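Long-range contact in 4-amino-4-deoxy-L-arabinose transferase or related glycosyltransferases of PMT family (Cupriavidus metallidurans, PDB 5EZM), which probably transfers 4-amino-4-deoxy-L-arabinose to lipid A, acting as a zinc-containing membrane glycosyltransferase of the GT-C fold: residues Ala148-Met162 / Leu345-Gly357. Sequence-based numbering, arbitrary orientation.
Sequences APMWSVAAHFNTLDM and LPGYIVPVIPALG. With MPG ([(Z)-octadec-9-enyl] (2R)-2,3-bis(oxidanyl)propanoate), chain L.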
ATOM      1  N   ALA A 148     -13.465  -4.345  -4.414  1.00 58.62           N
ATOM      2  CA  ALA A 148     -12.555  -5.167  -3.628  1.00 56.27           C
ATOM      3  C   ALA A 148     -11.895  -4.314  -2.551  1.00 55.33           C
ATOM      4  O   ALA A 148     -11.150  -3.379  -2.884  1.00 54.50           O
ATOM      5  CB  ALA A 148     -11.499  -5.812  -4.520  1.00 53.79           C
ATOM      6  N   PRO A 149     -12.141  -4.587  -1.268  1.00 55.75           N
ATOM      7  CA  PRO A 149     -11.587  -3.721  -0.217  1.00 54.22           C
ATOM      8  C   PRO A 149     -10.073  -3.728  -0.163  1.00 55.47           C
ATOM      9  O   PRO A 149      -9.482  -2.715   0.224  1.00 54.62           O
ATOM     10  CB  PRO A 149     -12.198  -4.298   1.065  1.00 53.26           C
ATOM     11  CG  PRO A 149     -12.459  -5.718   0.737  1.00 54.63           C
ATOM     12  CD  PRO A 149     -12.881  -5.726  -0.704  1.00 56.47           C
ATOM     13  N   MET A 150      -9.420  -4.832  -0.530  1.00 57.89           N
ATOM     14  CA  MET A 150      -7.961  -4.836  -0.525  1.00 58.88           C
ATOM     15  C   MET A 150      -7.403  -3.873  -1.568  1.00 63.43           C
ATOM     16  O   MET A 150      -6.427  -3.160  -1.301  1.00 69.61           O
ATOM     17  CB  MET A 150      -7.435  -6.251  -0.753  1.00 58.78           C
ATOM     18  CG  MET A 150      -5.922  -6.348  -0.852  1.00 62.51           C
ATOM     19  SD  MET A 150      -5.302  -8.018  -0.546  1.00 68.60           S
ATOM     20  CE  MET A 150      -5.281  -8.045   1.243  1.00 68.13           C
ATOM     21  N   TRP A 151      -8.026  -3.807  -2.746  1.00 61.46           N
ATOM     22  CA  TRP A 151      -7.503  -2.933  -3.790  1.00 63.16           C
ATOM     23  C   TRP A 151      -7.783  -1.465  -3.486  1.00 71.30           C
ATOM     24  O   TRP A 151      -6.928  -0.606  -3.731  1.00 70.91           O
ATOM     25  CB  TRP A 151      -8.084  -3.318  -5.147  1.00 60.71           C
ATOM     26  CG  TRP A 151      -7.371  -2.651  -6.280  1.00 59.94           C
ATOM     27  CD1 TRP A 151      -7.818  -1.602  -7.030  1.00 58.54           C
ATOM     28  CD2 TRP A 151      -6.066  -2.970  -6.774  1.00 59.97           C
ATOM     29  NE1 TRP A 151      -6.875  -1.256  -7.969  1.00 56.00           N
ATOM     30  CE2 TRP A 151      -5.791  -2.082  -7.832  1.00 57.96           C
ATOM     31  CE3 TRP A 151      -5.104  -3.924  -6.426  1.00 61.14           C
ATOM     32  CZ2 TRP A 151      -4.596  -2.119  -8.544  1.00 61.11           C
ATOM     33  CZ3 TRP A 151      -3.919  -3.958  -7.132  1.00 62.03           C
ATOM     34  CH2 TRP A 151      -3.675  -3.063  -8.181  1.00 62.82           C
ATOM     35  N   SER A 152      -8.969  -1.150  -2.957  1.00 77.55           N
ATOM     36  CA  SER A 152      -9.309   0.245  -2.679  1.00 79.46           C
ATOM     37  C   SER A 152      -8.607   0.749  -1.423  1.00 77.55           C
ATOM     38  O   SER A 152      -7.994   1.825  -1.433  1.00 80.43           O
ATOM     39  CB  SER A 152     -10.825   0.403  -2.542  1.00 83.07           C
ATOM     40  OG  SER A 152     -11.292  -0.156  -1.324  1.00 85.44           O
ATOM     41  N   VAL A 153      -8.697  -0.015  -0.334  1.00 68.75           N
ATOM     42  CA  VAL A 153      -7.986   0.325   0.898  1.00 65.46           C
ATOM     43  C   VAL A 153      -6.490   0.441   0.628  1.00 63.85           C
ATOM     44  O   VAL A 153      -5.868   1.475   0.900  1.00 61.96           O
ATOM     45  CB  VAL A 153      -8.280  -0.712   1.997  1.00 64.51           C
ATOM     46  CG1 VAL A 153      -7.239  -0.637   3.113  1.00 61.88           C
ATOM     47  CG2 VAL A 153      -9.673  -0.502   2.562  1.00 65.79           C
ATOM     48  N   ALA A 154      -5.892  -0.622   0.078  1.00 63.10           N
ATOM     49  CA  ALA A 154      -4.469  -0.568  -0.234  1.00 62.75           C
ATOM     50  C   ALA A 154      -4.157   0.557  -1.214  1.00 59.64           C
ATOM     51  O   ALA A 154      -3.071   1.143  -1.164  1.00 60.37           O
ATOM     52  CB  ALA A 154      -3.998  -1.913  -0.788  1.00 62.85           C
ATOM     53  N   ALA A 155      -5.103   0.882  -2.096  1.00 57.18           N
ATOM     54  CA  ALA A 155      -4.915   1.986  -3.028  1.00 56.61           C
ATOM     55  C   ALA A 155      -4.943   3.341  -2.337  1.00 58.81           C
ATOM     56  O   ALA A 155      -4.445   4.318  -2.906  1.00 58.51           O
ATOM     57  CB  ALA A 155      -5.984   1.941  -4.117  1.00 54.57           C
ATOM     58  N   HIS A 156      -5.514   3.427  -1.132  1.00 58.87           N
ATOM     59  CA  HIS A 156      -5.565   4.679  -0.388  1.00 56.80           C
ATOM     60  C   HIS A 156      -4.678   4.667   0.852  1.00 57.15           C
ATOM     61  O   HIS A 156      -4.834   5.523   1.730  1.00 57.56           O
ATOM     62  CB  HIS A 156      -7.006   5.004   0.001  1.00 56.23           C
ATOM     63  CG  HIS A 156      -7.843   5.466  -1.147  1.00 55.80           C
ATOM     64  ND1 HIS A 156      -8.114   4.667  -2.236  1.00 56.62           N
ATOM     65  CD2 HIS A 156      -8.455   6.649  -1.385  1.00 56.06           C
ATOM     66  CE1 HIS A 156      -8.866   5.335  -3.092  1.00 57.50           C
ATOM     67  NE2 HIS A 156      -9.088   6.540  -2.599  1.00 57.74           N
ATOM     68  N   PHE A 157      -3.743   3.723   0.940  1.00 56.22           N
ATOM     69  CA  PHE A 157      -2.873   3.583   2.101  1.00 54.70           C
ATOM     70  C   PHE A 157      -1.430   3.600   1.624  1.00 56.63           C
ATOM     71  O   PHE A 157      -1.013   2.709   0.877  1.00 58.22           O
ATOM     72  CB  PHE A 157      -3.184   2.292   2.860  1.00 53.79           C
ATOM     73  CG  PHE A 157      -2.487   2.186   4.181  1.00 52.29           C
ATOM     74  CD1 PHE A 157      -3.007   2.810   5.302  1.00 50.72           C
ATOM     75  CD2 PHE A 157      -1.312   1.461   4.303  1.00 50.82           C
ATOM     76  CE1 PHE A 157      -2.367   2.718   6.521  1.00 49.74           C
ATOM     77  CE2 PHE A 157      -0.670   1.360   5.521  1.00 50.09           C
ATOM     78  CZ  PHE A 157      -1.198   1.992   6.632  1.00 50.21           C
ATOM     79  N   ASN A 158      -0.670   4.603   2.060  1.00 57.68           N
ATOM     80  CA  ASN A 158       0.661   4.843   1.513  1.00 58.65           C
ATOM     81  C   ASN A 158       1.644   3.740   1.889  1.00 58.06           C
ATOM     82  O   ASN A 158       2.301   3.808   2.932  1.00 53.42           O
ATOM     83  CB  ASN A 158       1.195   6.202   1.975  1.00 56.03           C
ATOM     84  CG  ASN A 158       2.516   6.556   1.327  1.00 54.87           C
ATOM     85  OD1 ASN A 158       2.868   6.023   0.275  1.00 52.93           O
ATOM     86  ND2 ASN A 158       3.256   7.463   1.951  1.00 58.09           N
ATOM     87  N   THR A 159       1.753   2.730   1.030  1.00 62.82           N
ATOM     88  CA  THR A 159       2.709   1.647   1.206  1.00 66.19           C
ATOM     89  C   THR A 159       3.186   1.211  -0.171  1.00 66.97           C
ATOM     90  O   THR A 159       2.523   1.455  -1.180  1.00 68.85           O
ATOM     91  CB  THR A 159       2.096   0.466   1.970  1.00 69.17           C
ATOM     92  OG1 THR A 159       3.114  -0.497   2.260  1.00 74.59           O
ATOM     93  CG2 THR A 159       1.008  -0.198   1.141  1.00 67.47           C
ATOM     94  N   LEU A 160       4.351   0.562  -0.207  1.00 68.90           N
ATOM     95  CA  LEU A 160       4.925   0.150  -1.486  1.00 69.95           C
ATOM     96  C   LEU A 160       4.139  -0.974  -2.147  1.00 69.67           C
ATOM     97  O   LEU A 160       4.243  -1.152  -3.367  1.00 71.38           O
ATOM     98  CB  LEU A 160       6.378  -0.286  -1.300  1.00 70.74           C
ATOM     99  CG  LEU A 160       7.453   0.772  -1.550  1.00 69.90           C
ATOM    100  CD1 LEU A 160       7.160   2.036  -0.769  1.00 69.24           C
ATOM    101  CD2 LEU A 160       8.817   0.223  -1.186  1.00 71.78           C
ATOM    102  N   ASP A 161       3.345  -1.716  -1.375  1.00 70.06           N
ATOM    103  CA  ASP A 161       2.687  -2.906  -1.904  1.00 74.15           C
ATOM    104  C   ASP A 161       1.681  -2.569  -2.999  1.00 73.11           C
ATOM    105  O   ASP A 161       1.515  -3.349  -3.944  1.00 75.77           O
ATOM    106  CB  ASP A 161       2.012  -3.670  -0.766  1.00 77.93           C
ATOM    107  CG  ASP A 161       3.002  -4.127   0.291  1.00 80.84           C
ATOM    108  OD1 ASP A 161       4.083  -4.628  -0.086  1.00 81.86           O
ATOM    109  OD2 ASP A 161       2.706  -3.974   1.496  1.00 80.94           O
ATOM    110  N   MET A 162       1.008  -1.421  -2.904  1.00 70.20           N
ATOM    111  CA  MET A 162       0.046  -1.063  -3.940  1.00 70.83           C
ATOM    112  C   MET A 162       0.741  -0.540  -5.195  1.00 68.52           C
ATOM    113  O   MET A 162       0.275  -0.791  -6.312  1.00 70.43           O
ATOM    114  CB  MET A 162      -0.955  -0.037  -3.405  1.00 74.95           C
ATOM    115  CG  MET A 162      -1.883   0.558  -4.468  1.00 79.60           C
ATOM    116  SD  MET A 162      -2.740  -0.649  -5.518  1.00 83.01           S
ATOM    117  CE  MET A 162      -3.627  -1.599  -4.292  1.00 84.22           C
ATOM    118  N   LEU A 345       3.806 -10.316   5.419  1.00 79.18           N
ATOM    119  CA  LEU A 345       3.068  -9.089   5.665  1.00 77.24           C
ATOM    120  C   LEU A 345       1.871  -9.053   4.728  1.00 74.83           C
ATOM    121  O   LEU A 345       1.947  -9.564   3.604  1.00 74.76           O
ATOM    122  CB  LEU A 345       3.939  -7.843   5.444  1.00 79.48           C
ATOM    123  CG  LEU A 345       4.973  -7.452   6.506  1.00 81.75           C
ATOM    124  CD1 LEU A 345       6.118  -8.454   6.585  1.00 83.74           C
ATOM    125  CD2 LEU A 345       5.515  -6.063   6.212  1.00 81.79           C
ATOM    126  N   PRO A 346       0.751  -8.466   5.161  1.00 73.53           N
ATOM    127  CA  PRO A 346      -0.472  -8.540   4.338  1.00 73.57           C
ATOM    128  C   PRO A 346      -0.306  -7.987   2.933  1.00 72.75           C
ATOM    129  O   PRO A 346      -0.720  -8.639   1.964  1.00 76.75           O
ATOM    130  CB  PRO A 346      -1.493  -7.735   5.159  1.00 72.41           C
ATOM    131  CG  PRO A 346      -0.681  -6.917   6.114  1.00 71.07           C
ATOM    132  CD  PRO A 346       0.531  -7.735   6.419  1.00 71.72           C
ATOM    133  N   GLY A 347       0.312  -6.810   2.795  1.00 69.05           N
ATOM    134  CA  GLY A 347       0.501  -6.199   1.490  1.00 66.94           C
ATOM    135  C   GLY A 347       1.148  -7.104   0.460  1.00 66.67           C
ATOM    136  O   GLY A 347       0.901  -6.932  -0.739  1.00 68.88           O
ATOM    137  N   TYR A 348       1.955  -8.077   0.900  1.00 64.88           N
ATOM    138  CA  TYR A 348       2.577  -9.015  -0.032  1.00 68.05           C
ATOM    139  C   TYR A 348       1.555  -9.611  -0.988  1.00 68.03           C
ATOM    140  O   TYR A 348       1.855  -9.846  -2.166  1.00 68.21           O
ATOM    141  CB  TYR A 348       3.285 -10.142   0.728  1.00 72.69           C
ATOM    142  CG  TYR A 348       4.536  -9.734   1.474  1.00 76.85           C
ATOM    143  CD1 TYR A 348       5.019  -8.435   1.412  1.00 79.40           C
ATOM    144  CD2 TYR A 348       5.242 -10.658   2.235  1.00 79.55           C
ATOM    145  CE1 TYR A 348       6.161  -8.062   2.095  1.00 82.61           C
ATOM    146  CE2 TYR A 348       6.387 -10.296   2.919  1.00 83.33           C
ATOM    147  CZ  TYR A 348       6.843  -8.997   2.845  1.00 85.40           C
ATOM    148  OH  TYR A 348       7.983  -8.629   3.524  1.00 87.93           O
ATOM    149  N   ILE A 349       0.333  -9.855  -0.503  1.00 64.96           N
ATOM    150  CA  ILE A 349      -0.648 -10.581  -1.303  1.00 61.70           C
ATOM    151  C   ILE A 349      -1.432  -9.677  -2.244  1.00 60.95           C
ATOM    152  O   ILE A 349      -2.193 -10.186  -3.081  1.00 66.12           O
ATOM    153  CB  ILE A 349      -1.600 -11.373  -0.382  1.00 58.00           C
ATOM    154  CG1 ILE A 349      -2.044 -12.659  -1.068  1.00 61.38           C
ATOM    155  CG2 ILE A 349      -2.811 -10.544   0.001  1.00 56.09           C
ATOM    156  CD1 ILE A 349      -0.893 -13.476  -1.596  1.00 64.83           C
ATOM    157  N   VAL A 350      -1.248  -8.354  -2.161  1.00 55.33           N
ATOM    158  CA  VAL A 350      -2.046  -7.443  -2.991  1.00 52.74           C
ATOM    159  C   VAL A 350      -1.898  -7.705  -4.484  1.00 56.74           C
ATOM    160  O   VAL A 350      -2.910  -7.647  -5.198  1.00 58.36           O
ATOM    161  CB  VAL A 350      -1.752  -5.985  -2.606  1.00 47.91           C
ATOM    162  CG1 VAL A 350      -2.528  -5.039  -3.497  1.00 45.46           C
ATOM    163  CG2 VAL A 350      -2.116  -5.736  -1.145  1.00 47.56           C
ATOM    164  N   PRO A 351      -0.708  -7.995  -5.034  1.00 58.98           N
ATOM    165  CA  PRO A 351      -0.605  -8.206  -6.492  1.00 59.55           C
ATOM    166  C   PRO A 351      -1.518  -9.289  -7.067  1.00 63.94           C
ATOM    167  O   PRO A 351      -1.655  -9.351  -8.297  1.00 65.61           O
ATOM    168  CB  PRO A 351       0.870  -8.575  -6.685  1.00 56.15           C
ATOM    169  CG  PRO A 351       1.559  -7.845  -5.620  1.00 54.98           C
ATOM    170  CD  PRO A 351       0.634  -7.898  -4.427  1.00 57.90           C
ATOM    171  N   VAL A 352      -2.143 -10.139  -6.248  1.00 65.28           N
ATOM    172  CA  VAL A 352      -3.048 -11.135  -6.814  1.00 68.18           C
ATOM    173  C   VAL A 352      -4.417 -10.548  -7.137  1.00 67.42           C
ATOM    174  O   VAL A 352      -5.162 -11.141  -7.929  1.00 70.44           O
ATOM    175  CB  VAL A 352      -3.226 -12.348  -5.881  1.00 70.34           C
ATOM    176  CG1 VAL A 352      -1.886 -12.815  -5.351  1.00 72.89           C
ATOM    177  CG2 VAL A 352      -4.183 -12.024  -4.740  1.00 69.33           C
ATOM    178  N   ILE A 353      -4.761  -9.392  -6.560  1.00 62.54           N
ATOM    179  CA  ILE A 353      -6.116  -8.859  -6.716  1.00 61.70           C
ATOM    180  C   ILE A 353      -6.451  -8.524  -8.166  1.00 66.03           C
ATOM    181  O   ILE A 353      -7.540  -8.905  -8.625  1.00 68.51           O
ATOM    182  CB  ILE A 353      -6.325  -7.664  -5.768  1.00 58.43           C
ATOM    183  CG1 ILE A 353      -6.111  -8.096  -4.316  1.00 58.50           C
ATOM    184  CG2 ILE A 353      -7.716  -7.071  -5.950  1.00 55.88           C
ATOM    185  CD1 ILE A 353      -7.074  -9.165  -3.847  1.00 59.43           C
ATOM    186  N   PRO A 354      -5.597  -7.822  -8.933  1.00 65.02           N
ATOM    187  CA  PRO A 354      -5.966  -7.531 -10.333  1.00 63.48           C
ATOM    188  C   PRO A 354      -6.337  -8.772 -11.128  1.00 63.84           C
ATOM    189  O   PRO A 354      -7.372  -8.785 -11.807  1.00 62.63           O
ATOM    190  CB  PRO A 354      -4.709  -6.847 -10.886  1.00 62.09           C
ATOM    191  CG  PRO A 354      -4.060  -6.252  -9.708  1.00 60.68           C
ATOM    192  CD  PRO A 354      -4.301  -7.209  -8.583  1.00 61.48           C
ATOM    193  N   ALA A 355      -5.518  -9.826 -11.047  1.00 64.67           N
ATOM    194  CA  ALA A 355      -5.839 -11.074 -11.730  1.00 67.66           C
ATOM    195  C   ALA A 355      -7.212 -11.582 -11.312  1.00 67.40           C
ATOM    196  O   ALA A 355      -8.060 -11.892 -12.162  1.00 67.19           O
ATOM    197  CB  ALA A 355      -4.762 -12.121 -11.440  1.00 69.15           C
ATOM    198  N   LEU A 356      -7.456 -11.654  -9.999  1.00 64.42           N
ATOM    199  CA  LEU A 356      -8.781 -12.003  -9.500  1.00 60.22           C
ATOM    200  C   LEU A 356      -9.849 -11.132 -10.145  1.00 62.17           C
ATOM    201  O   LEU A 356     -10.886 -11.634 -10.601  1.00 66.74           O
ATOM    202  CB  LEU A 356      -8.826 -11.869  -7.979  1.00 52.75           C
ATOM    203  CG  LEU A 356      -7.946 -12.838  -7.191  1.00 49.83           C
ATOM    204  CD1 LEU A 356      -8.069 -12.566  -5.702  1.00 48.39           C
ATOM    205  CD2 LEU A 356      -8.309 -14.280  -7.514  1.00 48.48           C
ATOM    206  N   GLY A 357      -9.593  -9.821 -10.218  1.00 58.74           N
ATOM    207  CA  GLY A 357     -10.515  -8.930 -10.904  1.00 60.08           C
ATOM    208  C   GLY A 357     -10.886  -9.436 -12.282  1.00 64.70           C
ATOM    209  O   GLY A 357     -12.068  -9.599 -12.603  1.00 66.11           O
TER
HETATM  210  C5  MPG L 611     -14.905  -7.700   6.932  1.00 85.00           C
HETATM  211  C6  MPG L 611     -13.419  -7.324   7.063  1.00 85.41           C
HETATM  212  C7  MPG L 611     -12.824  -6.715   5.775  1.00 84.12           C
HETATM  213  C8  MPG L 611     -11.279  -6.819   5.761  1.00 82.45           C
HETATM  214  C9  MPG L 611     -10.618  -6.106   4.555  1.00 80.31           C
HETATM  215  C10 MPG L 611      -9.102  -6.431   4.446  1.00 77.59           C
HETATM  216  C11 MPG L 611      -8.321  -5.331   3.699  1.00 76.99           C
HETATM  217  C12 MPG L 611      -6.797  -5.672   3.576  1.00 78.59           C
HETATM  218  C13 MPG L 611      -5.992  -4.534   2.915  1.00 79.19           C
HETATM  219  C14 MPG L 611      -4.450  -4.716   3.081  1.00 78.30           C
HETATM  220  C15 MPG L 611      -3.652  -3.437   2.673  1.00 76.87           C
HETATM  221  C16 MPG L 611      -2.145  -3.725   2.429  1.00 75.31           C
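Met150, packed on Val350, shares a lipid tail with Ala154 and Gly347: Met150 CE lies 3.7 Å from MPG C12, and C16 of the MPG chain lies 3.7 Å from Gly347 CA. Within the GT-C transmembrane domain, the seam joins helix 149-155 and the start of helix 160-178 to helix 352-365 and the turns leading into it. The short segments of helices 149-155 and 352-357 cross at -137°, with no hydrogen bond between 148-162 and 345-357. Met150 extends over Val350 and Ile353, its CG anti to the backbone N (chi1 176°). The chain then bends at chi3, and Met150 SD meets Ile349 CG2 at 3.6 Å. Val350 splits its two methyls, CG2 going to Met150 and CG1 to Met162 CE (3.7 Å). That same Met162 methyl sits 3.5 Å above one face of the Trp151 indole, near its rim. Trp151 NE1 is hydrogen-bonded to Gly118 O, and at the benzo end Trp151 CZ3 lies 3.5 Å from Pro354 CG. At the other end, the Asp161 carboxylate lies against the Gly347 backbone, and its OD1 forms a salt bridge with Lys206. Asp161 OD1 also approaches the edge of the Tyr348 ring, 4.2 Å from CD1.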